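Local coordinates for phosphoserine aminotransferase (Bacillus alcalophilus, PDB 1W23), which catalyses the reversible, pyridoxal-phosphate-dependent transamination between phosphoserine and 3-phosphohydroxypyruvate, a step of serine biosynthesis, at residues L107-A110 with K111-G114; S121-A124 with N125-S129. All blocks are in the same frame, centred on the assembly; numbering follows the deposited sequence. Where two conformers were deposited one is given.

Interaction 1 of 2, residues L107-A110 with K111-G114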
loop_
_atom_site.group_PDB
_atom_site.type_symbol
_atom_site.label_atom_id
_atom_site.label_comp_id
_atom_site.label_asym_id
_atom_site.label_seq_id
_atom_site.Cartn_x
_atom_site.Cartn_y
_atom_site.Cartn_z
ATOM N N LEU A 107 19.150 -3.638 -10.252
ATOM C CA LEU A 107 20.416 -3.001 -10.668
ATOM C C LEU A 107 20.149 -1.635 -11.226
ATOM O O LEU A 107 20.894 -0.679 -10.924
ATOM C CB LEU A 107 21.124 -3.918 -11.653
ATOM C CG LEU A 107 22.335 -3.321 -12.350
ATOM C CD1 LEU A 107 23.447 -2.969 -11.391
ATOM C CD2 LEU A 107 22.870 -4.259 -13.420
ATOM N N LYS A 108 19.154 -1.513 -12.089
ATOM C CA LYS A 108 18.840 -0.259 -12.788
ATOM C C LYS A 108 18.655 0.869 -11.782
ATOM O O LYS A 108 19.113 1.997 -11.979
ATOM C CB LYS A 108 17.632 -0.429 -13.686
ATOM C CG LYS A 108 17.078 0.812 -14.322
ATOM C CD LYS A 108 15.789 0.555 -15.092
ATOM C CE LYS A 108 15.035 1.778 -15.575
ATOM N NZ LYS A 108 15.842 2.676 -16.451
ATOM N N GLU A 109 17.917 0.602 -10.679
ATOM C CA GLU A 109 17.655 1.670 -9.726
ATOM C C GLU A 109 18.905 2.069 -8.981
ATOM O O GLU A 109 19.094 3.259 -8.668
ATOM C CB GLU A 109 16.537 1.266 -8.763
ATOM C CG GLU A 109 15.213 1.062 -9.437
ATOM C CD GLU A 109 14.791 2.225 -10.308
ATOM O OE1 GLU A 109 14.787 3.384 -9.804
ATOM O OE2 GLU A 109 14.446 1.967 -11.488
ATOM N N ALA A 110 19.780 1.130 -8.658
ATOM C CA ALA A 110 21.034 1.485 -8.023
ATOM C C ALA A 110 21.919 2.321 -8.914
ATOM O O ALA A 110 22.598 3.245 -8.424
ATOM C CB ALA A 110 21.767 0.237 -7.531
ATOM N N LYS A 111 21.925 2.092 -10.222
ATOM C CA LYS A 111 22.749 2.832 -11.167
ATOM C C LYS A 111 22.372 4.285 -11.169
ATOM O O LYS A 111 23.253 5.149 -11.423
ATOM C CB LYS A 111 22.532 2.322 -12.578
ATOM C CG LYS A 111 23.158 1.026 -12.885
ATOM C CD LYS A 111 23.293 0.849 -14.408
ATOM C CE LYS A 111 24.093 -0.335 -14.750
ATOM N NZ LYS A 111 24.013 -1.105 -15.992
ATOM N N LEU A 112 21.126 4.637 -10.870
ATOM C CA LEU A 112 20.744 6.025 -10.769
ATOM C C LEU A 112 21.349 6.733 -9.562
ATOM O O LEU A 112 21.444 7.986 -9.531
ATOM C CB LEU A 112 19.191 6.177 -10.697
ATOM C CG LEU A 112 18.418 5.700 -11.933
ATOM C CD1 LEU A 112 16.869 5.714 -11.815
ATOM C CD2 LEU A 112 18.890 6.514 -13.155
ATOM N N LEU A 113 21.759 5.983 -8.580
ATOM C CA LEU A 113 22.170 6.575 -7.311
ATOM C C LEU A 113 23.646 6.451 -6.995
ATOM O O LEU A 113 24.188 7.117 -6.110
ATOM C CB LEU A 113 21.357 5.931 -6.201
ATOM C CG LEU A 113 19.853 6.223 -6.331
ATOM C CD1 LEU A 113 19.108 5.356 -5.325
ATOM C CD2 LEU A 113 19.530 7.705 -6.144
ATOM N N GLY A 114 24.378 5.574 -7.657
ATOM C CA GLY A 114 25.805 5.452 -7.369
ATOM C C GLY A 114 26.442 4.391 -8.240
ATOM O O GLY A 114 25.857 3.953 -9.234
#
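Glu-109 and Leu-112 sit one turn apart with side chains side by side and pointing the same way, the OE1 atom of Glu-109 coming within 3.7 Å of the CD1 methyl of Leu-112. Glu-109 carries CG beside its backbone N (chi1 -64°), and the chain bends at chi2 (-52°), which brings OE1 round to the Leu-112 side. Both carboxylate oxygens are hydrogen-bonded, OE2 to Thr-222 OG1 of the second subunit, where Val-220 also packs on Leu-112; the pair thus faces the dimer partner. Leu-112 was deposited in two conformers, and the methyl contact is described for one of them.

Round the helix, Lys-111 runs back in an extended chain past Leu-107: its CG lies 3.4 Å from Leu-107 O, and farther along its CE reaches to 4.2 Å from Leu-107 CG, aliphatic against aliphatic. Under this side chain the i to i+4 bond from Lys-111 N to Leu-107 O measures 3.0 Å. Leu-113 leans on another part of the turn, its CG and CD1 near Glu-109 O and its CB 3.7 Å from Ala-110 O, while its isobutyl group also packs on Thr-81, Pro-84 and Met-85 of helix 75-87.

Ala-110 O is gripped twice. Gly-114 N donates almost in line with the carbonyl, 3.0 Å away, whereas Leu-113 N, at 2.9 Å from Ala-110 O, stands well above the carbonyl plane. The bond from Leu-112 N to Glu-109 O is weak. Gly-114 is the first residue to leave helical geometry, its backbone fully extended. The contact illustrates the C-terminal end of a helix in a beta-alpha-beta unit, here helix 101-111 joining the neighbouring parallel strands 93-98 and 115-121 in the sheet of a fold-type I aminotransferase.

Interaction 2 of 2, residues S121-A124 with N125-S129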
loop_
_atom_site.group_PDB
_atom_site.type_symbol
_atom_site.label_atom_id
_atom_site.label_comp_id
_atom_site.label_asym_id
_atom_site.label_seq_id
_atom_site.Cartn_x
_atom_site.Cartn_y
_atom_site.Cartn_z
ATOM N N SER A 121 26.541 -13.279 -13.613
ATOM C CA SER A 121 25.379 -13.144 -14.439
ATOM C C SER A 121 25.202 -14.355 -15.335
ATOM O O SER A 121 26.194 -14.871 -15.852
ATOM C CB SER A 121 25.514 -11.924 -15.351
ATOM O OG SER A 121 24.393 -11.812 -16.197
ATOM N N THR A 122 23.966 -14.762 -15.527
ATOM C CA THR A 122 23.640 -15.762 -16.546
ATOM C C THR A 122 22.777 -15.205 -17.684
ATOM O O THR A 122 22.129 -15.933 -18.428
ATOM C CB THR A 122 23.022 -17.043 -15.908
ATOM O OG1 THR A 122 21.907 -16.660 -15.108
ATOM C CG2 THR A 122 24.045 -17.775 -15.031
ATOM N N LYS A 123 22.845 -13.859 -17.854
ATOM C CA LYS A 123 22.100 -13.191 -18.867
ATOM C C LYS A 123 22.380 -13.692 -20.292
ATOM O O LYS A 123 21.467 -13.831 -21.124
ATOM C CB LYS A 123 22.387 -11.680 -18.787
ATOM C CG LYS A 123 21.581 -10.793 -19.726
ATOM C CD LYS A 123 21.966 -9.319 -19.563
ATOM C CE LYS A 123 21.264 -8.485 -20.617
ATOM N NZ LYS A 123 19.784 -8.531 -20.483
ATOM N N ALA A 124 23.648 -13.940 -20.575
ATOM C CA ALA A 124 24.046 -14.295 -21.913
ATOM C C ALA A 124 23.405 -15.597 -22.353
ATOM O O ALA A 124 23.200 -15.782 -23.548
ATOM C CB ALA A 124 25.565 -14.368 -22.055
ATOM N N ASN A 125 23.088 -16.458 -21.402
ATOM C CA ASN A 125 22.435 -17.723 -21.679
ATOM C C ASN A 125 20.965 -17.703 -21.314
ATOM O O ASN A 125 20.359 -18.755 -21.102
ATOM C CB ASN A 125 23.162 -18.781 -20.840
ATOM C CG ASN A 125 23.103 -20.117 -21.498
ATOM O OD1 ASN A 125 22.865 -21.080 -20.743
ATOM N ND2 ASN A 125 23.342 -20.079 -22.790
ATOM N N SER A 126 20.365 -16.529 -21.322
ATOM C CA SER A 126 18.949 -16.368 -21.086
ATOM C C SER A 126 18.536 -16.881 -19.728
ATOM O O SER A 126 17.421 -17.393 -19.571
ATOM C CB SER A 126 18.060 -17.006 -22.203
ATOM O OG SER A 126 18.435 -16.380 -23.463
ATOM N N TYR A 127 19.391 -16.726 -18.743
ATOM C CA TYR A 127 18.974 -16.945 -17.351
ATOM C C TYR A 127 18.391 -18.349 -17.125
ATOM O O TYR A 127 17.333 -18.515 -16.521
ATOM C CB TYR A 127 18.023 -15.844 -16.915
ATOM C CG TYR A 127 18.606 -14.441 -16.856
ATOM C CD1 TYR A 127 18.008 -13.371 -17.527
ATOM C CD2 TYR A 127 19.733 -14.162 -16.088
ATOM C CE1 TYR A 127 18.507 -12.085 -17.470
ATOM C CE2 TYR A 127 20.228 -12.859 -15.981
ATOM C CZ TYR A 127 19.612 -11.818 -16.683
ATOM O OH TYR A 127 20.148 -10.565 -16.541
ATOM N N GLN A 128 19.124 -19.358 -17.606
ATOM C CA GLN A 128 18.699 -20.749 -17.397
ATOM C C GLN A 128 19.190 -21.311 -16.089
ATOM O O GLN A 128 18.792 -22.424 -15.708
ATOM C CB GLN A 128 19.199 -21.646 -18.529
ATOM C CG GLN A 128 18.594 -21.306 -19.867
ATOM C CD GLN A 128 19.198 -22.116 -21.005
ATOM O OE1 GLN A 128 19.109 -23.337 -20.997
ATOM N NE2 GLN A 128 19.731 -21.467 -21.999
ATOM N N SER A 129 20.076 -20.642 -15.363
ATOM C CA SER A 129 20.707 -21.182 -14.158
ATOM C C SER A 129 21.149 -20.077 -13.210
ATOM O O SER A 129 21.261 -18.908 -13.542
ATOM C CB SER A 129 21.924 -22.026 -14.537
ATOM O OG SER A 129 22.985 -21.263 -15.051
HETATM O O HOH W 1 20.821 -17.006 -24.680
#
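A Schellman motif in the loop after strand 115-121 folds Tyr-127 back over Lys-123. Its paired bonds are Tyr-127 N to Thr-122 O (2.9 Å) and, nested inside, Ser-126 N to Lys-123 O (2.9 Å), with Ser-126 at positive phi. Thr-122 O also accepts from Asn-125 N, and its two donors approach from opposite faces of the carbonyl plane.

The Tyr-127 ring lies with one face over the backbone of Lys-123, whose CA sits 3.6 Å from the ring centroid, a CH-pi contact 20° off the normal. CB and CG of Lys-123, described here for one of two deposited conformers, continue past the phenol end, CB 3.4 Å from Tyr-127 OH. Just ahead, an ST turn fixes this lysine's amide, Lys-123 N donating to Ser-121 OG. Tyr-127 OH hydrogen-bonds Glu-104 OE1, and Lys-123 NZ makes a salt bridge to the same oxygen, which ties the turn to helix 101-111. A leucine in place of Tyr-127 would probably leave Glu-104 without its phenol partner and uncover the CA of Lys-123.

At the ring edge stands Thr-122 OG1, 3.5 Å from Tyr-127 CD2. Set between the backbone N and the carbonyl carbon (chi1 54°), this hydroxyl points to Ser-129 and donates to Ser-129 O in the carbonyl plane at 2.8 Å, while Thr-122 CG2 rests 3.6 Å from Ser-129 OG. A water bridges Ala-124 O and Ser-126 OG.

How the interactions relate
The two contacts lie in series along the chain, joined by strand 115-121, with about 8 Å between their nearest atoms. Interaction 1 comes before that strand, at the close of helix 101-111, and is partly buried: aliphatic groups and a carboxylate that meets the second subunit complement its backbone bonds. Interaction 2 follows the strand as a surface contact that no other protein chain of the assembly touches; its chemistry is more polar, with hydroxyl and amide bonds beside one buried aromatic ring and a water bridge well away from it. Both still bear on helix 101-111, the first as its C-terminal end and the second through Glu-104, so each end of strand 115-121 is linked to the same helix.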